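Local coordinates for Sn-glycerol-3-phosphate ABC transporter substrate-binding protein UspB (Mycobacterium tuberculosis, PDB 4MFI) that probably serves as the substrate-binding subunit of an ABC importer, capturing glycerophosphocholine for uptake, at residues I206-G218 / L292-G305. Sequence-based numbering, arbitrary orientation.
Sequences ISWTFQGPNWAFG and LPTGPDAAPACPTG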
loop_
_atom_site.group_PDB
_atom_site.type_symbol
_atom_site.label_atom_id
_atom_site.label_comp_id
_atom_site.label_asym_id
_atom_site.label_seq_id
_atom_site.Cartn_x
_atom_site.Cartn_y
_atom_site.Cartn_z
ATOM N N ILE A 206 -3.492 10.784 -2.250
ATOM C CA ILE A 206 -2.326 11.523 -2.725
ATOM C C ILE A 206 -1.099 11.436 -1.797
ATOM O O ILE A 206 0.026 11.389 -2.284
ATOM C CB ILE A 206 -2.679 12.996 -3.079
ATOM C CG1 ILE A 206 -1.527 13.696 -3.814
ATOM C CG2 ILE A 206 -3.059 13.769 -1.826
ATOM C CD1 ILE A 206 -1.155 13.037 -5.132
ATOM N N SER A 207 -1.279 11.376 -0.475
ATOM C CA SER A 207 -0.072 11.215 0.349
ATOM C C SER A 207 0.627 9.887 0.081
ATOM O O SER A 207 1.840 9.780 0.237
ATOM C CB SER A 207 -0.326 11.392 1.849
ATOM O OG SER A 207 -1.076 10.314 2.381
ATOM N N TRP A 208 -0.133 8.880 -0.344
ATOM C CA TRP A 208 0.461 7.602 -0.718
ATOM C C TRP A 208 1.184 7.678 -2.056
ATOM O O TRP A 208 2.345 7.279 -2.159
ATOM C CB TRP A 208 -0.620 6.522 -0.761
ATOM C CG TRP A 208 -0.113 5.119 -0.900
ATOM C CD1 TRP A 208 0.756 4.465 -0.066
ATOM C CD2 TRP A 208 -0.499 4.168 -1.900
ATOM N NE1 TRP A 208 0.946 3.173 -0.499
ATOM C CE2 TRP A 208 0.183 2.966 -1.622
ATOM C CE3 TRP A 208 -1.355 4.219 -3.013
ATOM C CZ2 TRP A 208 0.027 1.819 -2.404
ATOM C CZ3 TRP A 208 -1.501 3.084 -3.795
ATOM C CH2 TRP A 208 -0.816 1.898 -3.487
ATOM N N THR A 209 0.503 8.190 -3.080
ATOM C CA THR A 209 1.086 8.202 -4.423
ATOM C C THR A 209 2.179 9.253 -4.601
ATOM O O THR A 209 3.091 9.054 -5.404
ATOM C CB THR A 209 0.036 8.370 -5.538
ATOM O OG1 THR A 209 -0.616 9.635 -5.393
ATOM C CG2 THR A 209 -0.995 7.238 -5.507
ATOM N N PHE A 210 2.112 10.360 -3.870
ATOM C CA PHE A 210 3.148 11.399 -3.967
ATOM C C PHE A 210 4.441 10.969 -3.289
ATOM O O PHE A 210 5.504 11.533 -3.541
ATOM C CB PHE A 210 2.641 12.719 -3.360
ATOM C CG PHE A 210 3.669 13.825 -3.341
ATOM C CD1 PHE A 210 3.993 14.516 -4.500
ATOM C CD2 PHE A 210 4.299 14.183 -2.150
ATOM C CE1 PHE A 210 4.939 15.534 -4.475
ATOM C CE2 PHE A 210 5.242 15.202 -2.121
ATOM C CZ PHE A 210 5.562 15.878 -3.285
ATOM N N GLN A 211 4.352 9.968 -2.420
ATOM C CA GLN A 211 5.513 9.507 -1.684
ATOM C C GLN A 211 6.645 9.120 -2.628
ATOM O O GLN A 211 7.816 9.398 -2.361
ATOM C CB GLN A 211 5.117 8.297 -0.844
ATOM C CG GLN A 211 5.454 8.462 0.595
ATOM C CD GLN A 211 5.014 7.314 1.478
ATOM O OE1 GLN A 211 5.568 7.130 2.558
ATOM N NE2 GLN A 211 4.002 6.548 1.042
ATOM N N GLY A 212 6.277 8.494 -3.742
ATOM C CA GLY A 212 7.249 8.056 -4.725
ATOM C C GLY A 212 8.023 9.190 -5.371
ATOM O O GLY A 212 9.255 9.212 -5.290
ATOM N N PRO A 213 7.324 10.123 -6.039
ATOM C CA PRO A 213 8.056 11.245 -6.629
ATOM C C PRO A 213 8.826 12.044 -5.596
ATOM O O PRO A 213 9.927 12.486 -5.903
ATOM C CB PRO A 213 6.960 12.097 -7.294
ATOM C CG PRO A 213 5.671 11.511 -6.870
ATOM C CD PRO A 213 5.932 10.077 -6.522
ATOM N N ASN A 214 8.287 12.199 -4.391
ATOM C CA ASN A 214 9.022 12.882 -3.342
ATOM C C ASN A 214 10.378 12.196 -3.111
ATOM O O ASN A 214 11.434 12.834 -3.193
ATOM C CB ASN A 214 8.161 12.900 -2.071
ATOM C CG ASN A 214 8.645 13.889 -1.034
ATOM O OD1 ASN A 214 9.359 14.854 -1.331
ATOM N ND2 ASN A 214 8.228 13.661 0.205
ATOM N N TRP A 215 10.356 10.889 -2.864
ATOM C CA TRP A 215 11.589 10.121 -2.707
ATOM C C TRP A 215 12.513 10.224 -3.932
ATOM O O TRP A 215 13.735 10.314 -3.786
ATOM C CB TRP A 215 11.263 8.650 -2.470
ATOM C CG TRP A 215 10.656 8.335 -1.134
ATOM C CD1 TRP A 215 10.795 9.037 0.038
ATOM C CD2 TRP A 215 9.824 7.212 -0.836
ATOM N NE1 TRP A 215 10.093 8.407 1.045
ATOM C CE2 TRP A 215 9.496 7.282 0.532
ATOM C CE3 TRP A 215 9.327 6.146 -1.600
ATOM C CZ2 TRP A 215 8.688 6.329 1.150
ATOM C CZ3 TRP A 215 8.530 5.203 -0.985
ATOM C CH2 TRP A 215 8.223 5.297 0.376
ATOM N N ALA A 216 11.934 10.175 -5.132
ATOM C CA ALA A 216 12.721 10.224 -6.360
ATOM C C ALA A 216 13.520 11.520 -6.474
ATOM O O ALA A 216 14.604 11.548 -7.071
ATOM C CB ALA A 216 11.814 10.049 -7.574
ATOM N N PHE A 217 12.978 12.585 -5.891
ATOM C CA PHE A 217 13.613 13.902 -5.906
ATOM C C PHE A 217 14.472 14.147 -4.664
ATOM O O PHE A 217 15.019 15.238 -4.492
ATOM C CB PHE A 217 12.548 14.997 -6.053
ATOM C CG PHE A 217 12.090 15.223 -7.473
ATOM C CD1 PHE A 217 12.995 15.649 -8.440
ATOM C CD2 PHE A 217 10.758 15.042 -7.839
ATOM C CE1 PHE A 217 12.587 15.883 -9.749
ATOM C CE2 PHE A 217 10.336 15.277 -9.156
ATOM C CZ PHE A 217 11.254 15.696 -10.108
ATOM N N GLY A 218 14.604 13.130 -3.812
ATOM C CA GLY A 218 15.432 13.230 -2.623
ATOM C C GLY A 218 14.707 13.770 -1.407
ATOM O O GLY A 218 15.330 14.012 -0.374
ATOM N N LEU A 292 6.928 3.008 -11.337
ATOM C CA LEU A 292 7.203 4.414 -11.098
ATOM C C LEU A 292 8.675 4.684 -11.412
ATOM O O LEU A 292 9.513 3.799 -11.253
ATOM C CB LEU A 292 6.890 4.790 -9.651
ATOM C CG LEU A 292 5.438 5.161 -9.329
ATOM C CD1 LEU A 292 4.434 4.059 -9.662
ATOM C CD2 LEU A 292 5.352 5.571 -7.868
ATOM N N PRO A 293 8.996 5.911 -11.853
ATOM C CA PRO A 293 10.408 6.266 -12.012
ATOM C C PRO A 293 11.178 6.047 -10.713
ATOM O O PRO A 293 10.678 6.314 -9.614
ATOM C CB PRO A 293 10.359 7.761 -12.325
ATOM C CG PRO A 293 9.004 7.984 -12.913
ATOM C CD PRO A 293 8.098 7.023 -12.210
ATOM N N THR A 294 12.399 5.552 -10.831
ATOM C CA THR A 294 13.243 5.405 -9.657
ATOM C C THR A 294 13.942 6.731 -9.372
ATOM O O THR A 294 13.825 7.691 -10.141
ATOM C CB THR A 294 14.295 4.316 -9.863
ATOM O OG1 THR A 294 15.247 4.759 -10.837
ATOM C CG2 THR A 294 13.639 3.038 -10.350
ATOM N N GLY A 295 14.654 6.793 -8.256
ATOM C CA GLY A 295 15.570 7.890 -8.029
ATOM C C GLY A 295 16.887 7.600 -8.725
ATOM O O GLY A 295 16.984 6.665 -9.525
ATOM N N PRO A 296 17.920 8.397 -8.422
ATOM C CA PRO A 296 19.244 8.203 -9.025
ATOM C C PRO A 296 19.787 6.819 -8.705
ATOM O O PRO A 296 19.508 6.297 -7.618
ATOM C CB PRO A 296 20.098 9.271 -8.342
ATOM C CG PRO A 296 19.135 10.311 -7.920
ATOM C CD PRO A 296 17.869 9.591 -7.563
ATOM N N ASP A 297 20.539 6.237 -9.639
ATOM C CA ASP A 297 21.112 4.902 -9.463
ATOM C C ASP A 297 20.081 3.844 -9.114
ATOM O O ASP A 297 20.346 2.945 -8.308
ATOM C CB ASP A 297 22.191 4.924 -8.391
ATOM C CG ASP A 297 23.392 5.702 -8.814
ATOM O OD1 ASP A 297 23.681 5.736 -10.030
ATOM O OD2 ASP A 297 24.055 6.277 -7.926
ATOM N N ALA A 298 18.907 3.968 -9.722
ATOM C CA ALA A 298 17.811 3.026 -9.530
ATOM C C ALA A 298 17.376 2.906 -8.073
ATOM O O ALA A 298 16.877 1.861 -7.656
ATOM C CB ALA A 298 18.174 1.649 -10.103
ATOM N N ALA A 299 17.540 3.981 -7.302
ATOM C CA ALA A 299 17.075 3.986 -5.914
ATOM C C ALA A 299 15.558 3.820 -5.864
ATOM O O ALA A 299 14.842 4.465 -6.627
ATOM C CB ALA A 299 17.479 5.273 -5.230
ATOM N N PRO A 300 15.065 2.952 -4.968
ATOM C CA PRO A 300 13.621 2.705 -4.893
ATOM C C PRO A 300 12.834 3.977 -4.605
ATOM O O PRO A 300 13.165 4.734 -3.683
ATOM C CB PRO A 300 13.485 1.743 -3.709
ATOM C CG PRO A 300 14.790 1.080 -3.605
ATOM C CD PRO A 300 15.828 2.059 -4.082
ATOM N N ALA A 301 11.796 4.204 -5.398
ATOM C CA ALA A 301 10.964 5.390 -5.224
ATOM C C ALA A 301 9.509 5.021 -5.415
ATOM O O ALA A 301 8.744 5.732 -6.067
ATOM C CB ALA A 301 11.389 6.501 -6.179
ATOM N N CYS A 302 9.137 3.889 -4.827
ATOM C CA CYS A 302 7.782 3.373 -4.917
ATOM C C CYS A 302 7.419 2.740 -3.583
ATOM O O CYS A 302 8.103 1.830 -3.134
ATOM C CB CYS A 302 7.694 2.320 -6.020
ATOM S SG CYS A 302 6.021 1.664 -6.259
ATOM N N PRO A 303 6.342 3.216 -2.944
ATOM C CA PRO A 303 5.938 2.632 -1.663
ATOM C C PRO A 303 5.115 1.374 -1.871
ATOM O O PRO A 303 4.689 1.057 -2.988
ATOM C CB PRO A 303 5.044 3.720 -1.064
ATOM C CG PRO A 303 4.385 4.312 -2.275
ATOM C CD PRO A 303 5.465 4.334 -3.335
ATOM N N THR A 304 4.893 0.655 -0.782
ATOM C CA THR A 304 3.913 -0.416 -0.782
ATOM C C THR A 304 2.681 0.060 -0.021
ATOM O O THR A 304 2.687 1.139 0.576
ATOM C CB THR A 304 4.477 -1.646 -0.108
ATOM O OG1 THR A 304 4.788 -1.305 1.241
ATOM C CG2 THR A 304 5.750 -2.100 -0.820
ATOM N N GLY A 305 1.622 -0.742 -0.042
ATOM C CA GLY A 305 0.383 -0.387 0.619
ATOM C C GLY A 305 -0.434 -1.622 0.929
ATOM O O GLY A 305 -0.053 -2.740 0.569
#
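Trp208 and Trp215 reach the segment 292-305 through different first torsions. Trp208 sets CG opposite its own backbone N (chi1 -170°), and its indole extends to the chain at Thr304 and Gly305. Trp215 turns CG beside its backbone N (chi1 -71°), which turns the CE3-CZ3 edge of its six-membered ring to the backbone from Ala301 to Pro303. Trp208 NE1 donates to Thr304 O at 2.9 Å, in an almost straight bond (174°). The oxygen lies in the indole plane, but the N-H arrives from above the carbonyl plane, not along a lone pair. Further along the ring, Trp208 CZ2 packs 3.8 Å from Gly305 CA.

Pro303 sits between the two indoles. Its CG lies over one face of Trp208, near the rim. Its CB is 3.8 Å from Trp215 CZ3, and the same CZ3 edge approaches Pro303 N at 3.5 Å. Gln211 NE2 comes within 3.7 Å of Pro303 CB; NE2 bonds to Gln381 OE1, and Gln211 OE1 accepts from Asp382 N.

At Gly212 the helix and loop backbones come close, with Gly212 CA 3.1 Å from Ala301 O. Ala301 CB meets Ala216 CB at 3.8 Å. Beyond this, Ala216 O faces Gly295 CA and Pro296 CD.

The contact is mostly apolar structural packing within a solute-binding protein of the periplasmic-binding-protein clan. It joins helices 206-209 and 211-216 to the long connection between strands 287-290 and 307-310. Asp382 also takes the Trp215 NE1 bond, and Arg379 makes a cation-pi contact with Trp215. Strand 144-160 touches Trp208 and Pro303 through Pro155, while helices 177-191 and 232-245 pack against other side chains of 206-218.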